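Local coordinates for DUF1254 domain-containing protein (Vibrio parahaemolyticus, PDB 3U07) that is of unknown function, a probably exported protein that combines the DUF1254 and DUF1214 families in a single chain, at residues S349-N355 with P407-R413; K318-I324 with M428-V433. The protein carries 2 engineered substitutions. All coordinates share one frame; numbering follows the deposited sequence.

Contact 1: S349-N355 with P407-R413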
ATOM      1  N   SER A 349       9.397 -12.595  -6.616  1.00 24.63           N
ATOM      2  CA  SER A 349      10.728 -12.043  -6.819  1.00 27.74           C
ATOM      3  C   SER A 349      11.450 -11.850  -5.488  1.00 27.17           C
ATOM      4  O   SER A 349      10.827 -11.836  -4.431  1.00 25.32           O
ATOM      5  CB  SER A 349      10.613 -10.687  -7.515  1.00 30.12           C
ATOM      6  OG  SER A 349       9.890  -9.770  -6.700  1.00 31.27           O
ATOM      7  N   VAL A 350      12.770 -11.725  -5.549  1.00 27.62           N
ATOM      8  CA  VAL A 350      13.564 -11.469  -4.359  1.00 24.33           C
ATOM      9  C   VAL A 350      14.492 -10.343  -4.797  1.00 25.09           C
ATOM     10  O   VAL A 350      15.143 -10.434  -5.836  1.00 30.23           O
ATOM     11  CB  VAL A 350      14.354 -12.732  -3.882  1.00 31.01           C
ATOM     12  CG1 VAL A 350      13.779 -13.971  -4.519  1.00 30.49           C
ATOM     13  CG2 VAL A 350      15.831 -12.592  -4.161  1.00 35.65           C
ATOM     14  N   THR A 351      14.522  -9.269  -4.020  1.00 29.90           N
ATOM     15  CA  THR A 351      15.338  -8.106  -4.357  1.00 28.48           C
ATOM     16  C   THR A 351      16.353  -7.799  -3.263  1.00 24.81           C
ATOM     17  O   THR A 351      16.081  -7.998  -2.080  1.00 24.34           O
ATOM     18  CB  THR A 351      14.432  -6.864  -4.583  1.00 30.40           C
ATOM     19  OG1 THR A 351      13.413  -7.189  -5.541  1.00 34.67           O
ATOM     20  CG2 THR A 351      15.246  -5.680  -5.095  1.00 26.35           C
ATOM     21  N   ILE A 352      17.516  -7.303  -3.665  1.00 26.61           N
ATOM     22  CA  ILE A 352      18.580  -6.979  -2.722  1.00 25.87           C
ATOM     23  C   ILE A 352      18.673  -5.488  -2.419  1.00 35.76           C
ATOM     24  O   ILE A 352      18.662  -4.660  -3.327  1.00 42.17           O
ATOM     25  CB  ILE A 352      19.949  -7.456  -3.258  1.00 30.27           C
ATOM     26  CG1 ILE A 352      19.908  -8.966  -3.498  1.00 28.04           C
ATOM     27  CG2 ILE A 352      21.061  -7.079  -2.281  1.00 30.79           C
ATOM     28  CD1 ILE A 352      19.471  -9.772  -2.281  1.00 24.38           C
ATOM     29  N   TYR A 353      18.776  -5.162  -1.134  1.00 32.97           N
ATOM     30  CA  TYR A 353      18.880  -3.777  -0.685  1.00 40.40           C
ATOM     31  C   TYR A 353      20.022  -3.645   0.323  1.00 39.36           C
ATOM     32  O   TYR A 353      20.310  -4.582   1.071  1.00 35.24           O
ATOM     33  CB  TYR A 353      17.580  -3.338  -0.004  1.00 41.15           C
ATOM     34  CG  TYR A 353      16.345  -3.420  -0.873  1.00 40.19           C
ATOM     35  CD1 TYR A 353      15.914  -2.318  -1.616  1.00 40.88           C
ATOM     36  CD2 TYR A 353      15.602  -4.597  -0.946  1.00 37.94           C
ATOM     37  CE1 TYR A 353      14.771  -2.390  -2.408  1.00 42.71           C
ATOM     38  CE2 TYR A 353      14.459  -4.680  -1.735  1.00 37.61           C
ATOM     39  CZ  TYR A 353      14.049  -3.575  -2.461  1.00 42.65           C
ATOM     40  OH  TYR A 353      12.916  -3.661  -3.234  1.00 42.93           O
ATOM     41  N   GLY A 354      20.670  -2.483   0.343  1.00 29.99           N
ATOM     42  CA  GLY A 354      21.744  -2.263   1.293  1.00 32.54           C
ATOM     43  C   GLY A 354      21.129  -1.827   2.609  1.00 34.86           C
ATOM     44  O   GLY A 354      20.170  -1.058   2.617  1.00 41.26           O
ATOM     45  N   ASN A 355      21.653  -2.313   3.727  1.00 33.67           N
ATOM     46  CA  ASN A 355      21.104  -1.933   5.026  1.00 33.49           C
ATOM     47  C   ASN A 355      21.323  -0.456   5.351  1.00 42.45           C
ATOM     48  O   ASN A 355      20.546   0.146   6.098  1.00 41.47           O
ATOM     49  CB  ASN A 355      21.729  -2.770   6.144  1.00 36.93           C
ATOM     50  CG  ASN A 355      21.187  -4.179   6.191  1.00 39.35           C
ATOM     51  OD1 ASN A 355      21.568  -5.026   5.390  1.00 39.18           O
ATOM     52  ND2 ASN A 355      20.279  -4.434   7.127  1.00 38.06           N
ATOM     53  N   PRO A 407      26.633  -4.914   4.427  1.00 29.39           N
ATOM     54  CA  PRO A 407      25.443  -5.594   4.942  1.00 29.65           C
ATOM     55  C   PRO A 407      24.270  -5.328   3.999  1.00 39.40           C
ATOM     56  O   PRO A 407      24.093  -4.209   3.516  1.00 41.53           O
ATOM     57  CB  PRO A 407      25.248  -4.949   6.311  1.00 30.34           C
ATOM     58  CG  PRO A 407      26.660  -4.663   6.741  1.00 33.42           C
ATOM     59  CD  PRO A 407      27.256  -4.082   5.474  1.00 35.04           C
ATOM     60  N   PHE A 408      23.477  -6.359   3.734  1.00 37.54           N
ATOM     61  CA  PHE A 408      22.333  -6.228   2.846  1.00 29.57           C
ATOM     62  C   PHE A 408      21.182  -7.066   3.368  1.00 27.27           C
ATOM     63  O   PHE A 408      21.350  -7.879   4.279  1.00 22.28           O
ATOM     64  CB  PHE A 408      22.705  -6.708   1.440  1.00 28.17           C
ATOM     65  CG  PHE A 408      22.985  -8.195   1.351  1.00 31.52           C
ATOM     66  CD1 PHE A 408      21.961  -9.097   1.071  1.00 27.85           C
ATOM     67  CD2 PHE A 408      24.276  -8.689   1.553  1.00 23.90           C
ATOM     68  CE1 PHE A 408      22.215 -10.469   0.987  1.00 31.85           C
ATOM     69  CE2 PHE A 408      24.543 -10.057   1.472  1.00 26.55           C
ATOM     70  CZ  PHE A 408      23.512 -10.949   1.188  1.00 31.03           C
ATOM     71  N   TYR A 409      19.997  -6.839   2.815  1.00 29.98           N
ATOM     72  CA  TYR A 409      18.846  -7.640   3.181  1.00 30.11           C
ATOM     73  C   TYR A 409      18.116  -7.970   1.894  1.00 30.81           C
ATOM     74  O   TYR A 409      18.291  -7.297   0.877  1.00 34.64           O
ATOM     75  CB  TYR A 409      17.920  -6.924   4.170  1.00 31.03           C
ATOM     76  CG  TYR A 409      17.362  -5.594   3.717  1.00 40.31           C
ATOM     77  CD1 TYR A 409      18.097  -4.420   3.871  1.00 40.14           C
ATOM     78  CD2 TYR A 409      16.077  -5.504   3.175  1.00 34.66           C
ATOM     79  CE1 TYR A 409      17.565  -3.187   3.504  1.00 43.18           C
ATOM     80  CE2 TYR A 409      15.534  -4.277   2.800  1.00 35.53           C
ATOM     81  CZ  TYR A 409      16.284  -3.122   2.969  1.00 44.75           C
ATOM     82  OH  TYR A 409      15.763  -1.902   2.605  1.00 38.29           O
ATOM     83  N   ALA A 410      17.320  -9.028   1.929  1.00 28.87           N
ATOM     84  CA  ALA A 410      16.586  -9.445   0.752  1.00 22.68           C
ATOM     85  C   ALA A 410      15.099  -9.371   1.032  1.00 23.79           C
ATOM     86  O   ALA A 410      14.646  -9.759   2.105  1.00 25.42           O
ATOM     87  CB  ALA A 410      16.981 -10.878   0.368  1.00 20.25           C
ATOM     88  N   ILE A 411      14.351  -8.852   0.062  1.00 27.00           N
ATOM     89  CA  ILE A 411      12.901  -8.743   0.176  1.00 24.59           C
ATOM     90  C   ILE A 411      12.259  -9.647  -0.868  1.00 22.94           C
ATOM     91  O   ILE A 411      12.493  -9.480  -2.063  1.00 24.81           O
ATOM     92  CB  ILE A 411      12.405  -7.306  -0.095  1.00 24.88           C
ATOM     93  CG1 ILE A 411      12.842  -6.364   1.030  1.00 25.95           C
ATOM     94  CG2 ILE A 411      10.885  -7.313  -0.265  1.00 21.49           C
ATOM     95  CD1 ILE A 411      12.197  -6.648   2.373  1.00 30.49           C
HETATM   96  N   MSE A 412      11.462 -10.612  -0.423  1.00 22.78           N
HETATM   97  CA  MSE A 412      10.783 -11.496  -1.359  1.00 26.82           C
HETATM   98  C   MSE A 412       9.338 -11.005  -1.491  1.00 27.27           C
HETATM   99  O   MSE A 412       8.671 -10.722  -0.493  1.00 20.76           O
HETATM  100  CB  MSE A 412      10.810 -12.943  -0.862  1.00 24.67           C
HETATM  101  CG  MSE A 412      10.365 -13.958  -1.911  1.00 35.77           C
HETATM  102 SE   MSE A 412      10.739 -15.804  -1.411  0.77 39.20          SE
HETATM  103  CE  MSE A 412      12.557 -15.554  -0.841  1.00 26.92           C
ATOM    104  N   ARG A 413       8.867 -10.879  -2.725  1.00 22.77           N
ATOM    105  CA  ARG A 413       7.508 -10.411  -2.965  1.00 31.81           C
ATOM    106  C   ARG A 413       6.659 -11.486  -3.635  1.00 23.96           C
ATOM    107  O   ARG A 413       7.131 -12.217  -4.509  1.00 24.42           O
ATOM    108  CB  ARG A 413       7.540  -9.131  -3.808  1.00 30.16           C
ATOM    109  CG  ARG A 413       8.178  -7.954  -3.073  1.00 25.50           C
ATOM    110  CD  ARG A 413       8.121  -6.673  -3.883  1.00 29.76           C
ATOM    111  NE  ARG A 413       8.506  -5.512  -3.079  1.00 34.66           N
ATOM    112  CZ  ARG A 413       9.749  -5.050  -2.963  1.00 35.26           C
ATOM    113  NH1 ARG A 413      10.746  -5.643  -3.603  1.00 28.83           N
ATOM    114  NH2 ARG A 413       9.993  -3.993  -2.199  1.00 37.21           N
TER
HETATM  115  O   HOH W   1      11.382  -8.526  -4.527  1.00 28.80           O

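Contact 2: K318-I324 with M428-V433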
ATOM      1  N   LYS A 318      11.009 -10.480   4.502  1.00 23.53           N
ATOM      2  CA  LYS A 318      12.308  -9.836   4.562  1.00 28.10           C
ATOM      3  C   LYS A 318      13.276 -10.718   5.340  1.00 32.03           C
ATOM      4  O   LYS A 318      12.908 -11.352   6.333  1.00 27.24           O
ATOM      5  CB  LYS A 318      12.202  -8.461   5.229  1.00 27.51           C
ATOM      6  CG  LYS A 318      13.552  -7.866   5.603  1.00 36.43           C
ATOM      7  CD  LYS A 318      13.446  -6.454   6.160  1.00 43.03           C
ATOM      8  CE  LYS A 318      14.772  -6.034   6.785  1.00 55.29           C
ATOM      9  NZ  LYS A 318      14.931  -4.554   6.910  1.00 61.00           N
ATOM     10  N   SER A 319      14.512 -10.776   4.860  1.00 31.08           N
ATOM     11  CA  SER A 319      15.547 -11.563   5.508  1.00 31.60           C
ATOM     12  C   SER A 319      16.790 -10.696   5.633  1.00 24.56           C
ATOM     13  O   SER A 319      17.305 -10.177   4.638  1.00 21.64           O
ATOM     14  CB  SER A 319      15.859 -12.817   4.694  1.00 33.41           C
ATOM     15  OG  SER A 319      17.016 -13.458   5.200  1.00 35.91           O
ATOM     16  N   ASP A 320      17.257 -10.537   6.865  1.00 25.08           N
ATOM     17  CA  ASP A 320      18.427  -9.717   7.162  1.00 28.27           C
ATOM     18  C   ASP A 320      19.625 -10.568   7.604  1.00 29.13           C
ATOM     19  O   ASP A 320      20.760 -10.087   7.627  1.00 24.98           O
ATOM     20  CB  ASP A 320      18.071  -8.728   8.277  1.00 30.69           C
ATOM     21  CG  ASP A 320      18.650  -7.346   8.046  1.00 36.40           C
ATOM     22  OD1 ASP A 320      19.383  -7.154   7.057  1.00 42.40           O
ATOM     23  OD2 ASP A 320      18.365  -6.447   8.860  1.00 44.47           O
ATOM     24  N   PHE A 321      19.367 -11.829   7.943  1.00 23.65           N
ATOM     25  CA  PHE A 321      20.419 -12.736   8.410  1.00 29.09           C
ATOM     26  C   PHE A 321      20.488 -14.053   7.636  1.00 27.14           C
ATOM     27  O   PHE A 321      19.535 -14.427   6.943  1.00 21.64           O
ATOM     28  CB  PHE A 321      20.200 -13.061   9.893  1.00 28.28           C
ATOM     29  CG  PHE A 321      20.121 -11.848  10.776  1.00 33.70           C
ATOM     30  CD1 PHE A 321      18.943 -11.107  10.866  1.00 31.86           C
ATOM     31  CD2 PHE A 321      21.238 -11.420  11.486  1.00 30.20           C
ATOM     32  CE1 PHE A 321      18.879  -9.955  11.649  1.00 34.45           C
ATOM     33  CE2 PHE A 321      21.190 -10.271  12.272  1.00 37.22           C
ATOM     34  CZ  PHE A 321      20.006  -9.535  12.352  1.00 39.51           C
ATOM     35  N   ASP A 322      21.617 -14.754   7.751  1.00 23.05           N
ATOM     36  CA  ASP A 322      21.763 -16.043   7.086  1.00 22.38           C
ATOM     37  C   ASP A 322      21.162 -17.138   7.973  1.00 18.83           C
ATOM     38  O   ASP A 322      20.622 -16.849   9.041  1.00 22.54           O
ATOM     39  CB  ASP A 322      23.233 -16.355   6.753  1.00 22.53           C
ATOM     40  CG  ASP A 322      24.126 -16.434   7.980  1.00 21.27           C
ATOM     41  OD1 ASP A 322      23.663 -16.858   9.059  1.00 18.92           O
ATOM     42  OD2 ASP A 322      25.317 -16.093   7.848  1.00 23.22           O
ATOM     43  N   SER A 323      21.268 -18.390   7.541  1.00 21.63           N
ATOM     44  CA  SER A 323      20.676 -19.508   8.272  1.00 28.75           C
ATOM     45  C   SER A 323      21.234 -19.813   9.652  1.00 32.35           C
ATOM     46  O   SER A 323      20.647 -20.595  10.399  1.00 31.45           O
ATOM     47  CB  SER A 323      20.738 -20.779   7.420  1.00 22.48           C
ATOM     48  OG  SER A 323      22.079 -21.152   7.156  1.00 24.22           O
ATOM     49  N   ILE A 324      22.361 -19.208   9.998  1.00 26.38           N
ATOM     50  CA  ILE A 324      22.956 -19.465  11.300  1.00 22.07           C
ATOM     51  C   ILE A 324      22.890 -18.257  12.225  1.00 28.35           C
ATOM     52  O   ILE A 324      23.409 -18.292  13.345  1.00 30.53           O
ATOM     53  CB  ILE A 324      24.412 -19.924  11.158  1.00 16.17           C
ATOM     54  CG1 ILE A 324      25.217 -18.860  10.415  1.00 11.73           C
ATOM     55  CG2 ILE A 324      24.451 -21.286  10.460  1.00 20.27           C
ATOM     56  CD1 ILE A 324      25.621 -19.212   8.961  1.00 18.86           C
HETATM   57  N   MSE A 428      10.077 -17.517   4.644  1.00 22.67           N
HETATM   58  CA  MSE A 428      10.963 -17.234   3.533  1.00 24.71           C
HETATM   59  C   MSE A 428      12.096 -18.254   3.473  1.00 25.81           C
HETATM   60  O   MSE A 428      12.661 -18.620   4.502  1.00 27.04           O
HETATM   61  CB  MSE A 428      11.556 -15.843   3.678  1.00 26.86           C
HETATM   62  CG  MSE A 428      12.281 -15.394   2.438  1.00 32.81           C
HETATM   63 SE   MSE A 428      12.900 -13.606   2.595  0.71 33.02          SE
HETATM   64  CE  MSE A 428      14.366 -13.711   1.331  1.00 21.57           C
ATOM     65  N   PRO A 429      12.435 -18.735   2.267  1.00 24.09           N
ATOM     66  CA  PRO A 429      13.525 -19.711   2.175  1.00 23.18           C
ATOM     67  C   PRO A 429      14.770 -19.122   2.842  1.00 23.42           C
ATOM     68  O   PRO A 429      14.998 -17.913   2.799  1.00 24.23           O
ATOM     69  CB  PRO A 429      13.683 -19.903   0.667  1.00 22.82           C
ATOM     70  CG  PRO A 429      12.265 -19.745   0.171  1.00 28.47           C
ATOM     71  CD  PRO A 429      11.791 -18.533   0.957  1.00 27.45           C
ATOM     72  N   GLU A 430      15.568 -19.974   3.467  1.00 23.98           N
ATOM     73  CA  GLU A 430      16.764 -19.511   4.156  1.00 25.90           C
ATOM     74  C   GLU A 430      17.885 -19.219   3.178  1.00 24.50           C
ATOM     75  O   GLU A 430      17.937 -19.801   2.095  1.00 22.88           O
ATOM     76  CB  GLU A 430      17.229 -20.573   5.155  1.00 26.31           C
ATOM     77  CG  GLU A 430      16.139 -21.062   6.100  1.00 32.60           C
ATOM     78  CD  GLU A 430      16.667 -21.978   7.195  1.00 37.47           C
ATOM     79  OE1 GLU A 430      17.398 -22.935   6.877  1.00 37.94           O
ATOM     80  OE2 GLU A 430      16.342 -21.746   8.377  1.00 42.91           O
ATOM     81  N   ILE A 431      18.765 -18.289   3.530  1.00 22.19           N
ATOM     82  CA  ILE A 431      19.893 -18.021   2.660  1.00 24.34           C
ATOM     83  C   ILE A 431      21.121 -18.501   3.435  1.00 21.90           C
ATOM     84  O   ILE A 431      21.403 -18.055   4.548  1.00 23.61           O
ATOM     85  CB  ILE A 431      19.964 -16.527   2.230  1.00 34.99           C
ATOM     86  CG1 ILE A 431      20.135 -15.611   3.427  1.00 51.68           C
ATOM     87  CG2 ILE A 431      18.654 -16.133   1.532  1.00 28.89           C
ATOM     88  CD1 ILE A 431      19.550 -14.231   3.165  1.00 59.87           C
ATOM     89  N   LYS A 432      21.825 -19.457   2.841  1.00 26.14           N
ATOM     90  CA  LYS A 432      22.979 -20.073   3.471  1.00 24.24           C
ATOM     91  C   LYS A 432      24.311 -19.610   2.951  1.00 20.66           C
ATOM     92  O   LYS A 432      24.451 -19.279   1.777  1.00 28.34           O
ATOM     93  CB  LYS A 432      22.906 -21.586   3.295  1.00 21.01           C
ATOM     94  CG  LYS A 432      21.565 -22.189   3.646  1.00 25.84           C
ATOM     95  CD  LYS A 432      21.587 -23.701   3.509  1.00 29.38           C
ATOM     96  CE  LYS A 432      20.222 -24.289   3.807  1.00 32.25           C
ATOM     97  NZ  LYS A 432      20.277 -25.773   3.920  1.00 35.03           N
ATOM     98  N   VAL A 433      25.297 -19.600   3.838  1.00 24.09           N
ATOM     99  CA  VAL A 433      26.645 -19.226   3.456  1.00 23.73           C
ATOM    100  C   VAL A 433      27.181 -20.365   2.593  1.00 28.25           C
ATOM    101  O   VAL A 433      26.902 -21.536   2.856  1.00 24.94           O
ATOM    102  CB  VAL A 433      27.538 -19.053   4.702  1.00 27.97           C
ATOM    103  CG1 VAL A 433      29.021 -19.054   4.320  1.00 29.60           C
ATOM    104  CG2 VAL A 433      27.169 -17.758   5.399  1.00 26.03           C
TER
HETATM  105  O   HOH W   2      15.908 -16.099   4.862  1.00 25.45           O
HETATM  106  O   HOH W   3      18.280 -16.846   6.063  1.00 25.67           O

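Contact 1: S349-N355 with P407-R413
P407 meets N355 where the two strands part: N355 N donates to P407 O at 3.1 Å, nearly straight at the hydrogen but from above the carbonyl plane. The N355 side chain turns back across the strand end, and its amide ends at the edge of the Y409 ring, the two planes 74° apart; its polar atoms are held by D320 and K327. F408 CB heads away from the partner strand, yet I352 CG2 approaches F408 CD1 at 4.0 Å. Y409 shows how an aromatic can fold over its cross-strand partner. With CG between backbone N and carbonyl carbon (chi1 58°), its ring swings over Y353, whose CB sits 3.6 Å from the Y409 ring centroid, a CH-pi contact over the face. The two rings are nearly parallel but slid apart and barely overlap, while Y409 OH bonds T77. A410 CB takes I352 CD1 on the other face. I411 CG1 then packs 3.6 Å from Y353 CE2, its side chain roughly at right angles to that of Y353. M412, a selenomethionine, runs beside V350 on the A410 face. R413 finally extends on the sheet side that carries Y353 and, its guanidinium over I411 CG2, meets that ring's edge and grips one oxygen end-on: NH1 and NH2 reach Y353 OH at 3.0 and 3.1 Å, in the guanidinium plane. I78 O also bonds that hydroxyl. A water accepts from R413 NH1, donates to I411 O and bonds S349 OG and T351 OG1, joining four residues; D81 is a further partner of S349. The pairing is regular antiparallel, with S349, T351 and Y353 as hydrogen-bonded pairs of R413, I411 and Y409, at the centre of a four-stranded antiparallel sheet in the DUF1214 region.

Contact 2: K318-I324 with M428-V433
S319 and I431 touch through their side-chain ends, S319 OG lying 3.3 Å from I431 CD1. On its other flank S319 CB rests 3.7 Å from the selenium of M428, a selenomethionine whose extended chain carries that atom up to the strand end. Farther along, I431 CG1 lies 3.8 Å from F321 O, and I431 O accepts a weak bond from S323 N at 3.0 Å, bent to 134° at the hydrogen. V433 CG2 closes this end, 3.5 Å from D322 OD2 and also against I324 CD1.

Two waters bridge the segments. One bonds S319 OG and donates to P429 O; the other links backbone to backbone, donating to F321 O and accepting from I431 N. Behind this shell, D322 accepts at OD1 from I324 N, which fits an Asx turn, though the place of that oxygen is less sure. L328 and M337 pack on I431, and Y335 on V433 and D322, while K432 pairs with V336 through the backbone. The arrangement is a partly water-mediated surface packing of two connecting segments, joining the edge strand 315-319 of one sheet to the edge strand 432-434 of another.

The two contacts have centres about 11 Å apart and meet directly. Contact 1 is nested within the loop that contact 2 closes, so the chain runs 318-324, 349-355, 407-413, then 428-433. Strand 408-417 joins them: it pairs with 347-354 on one side and with 315-319 on the other, where S319 N reaches A410 O. M428 packs on M412. Contact 1 is a buried pairing of the two inner strands of the four-stranded antiparallel sheet, whereas contact 2 lies at the surface and brings the segment leading into strand 432-434, an edge of the mixed sheet, against the end of strand 315-319.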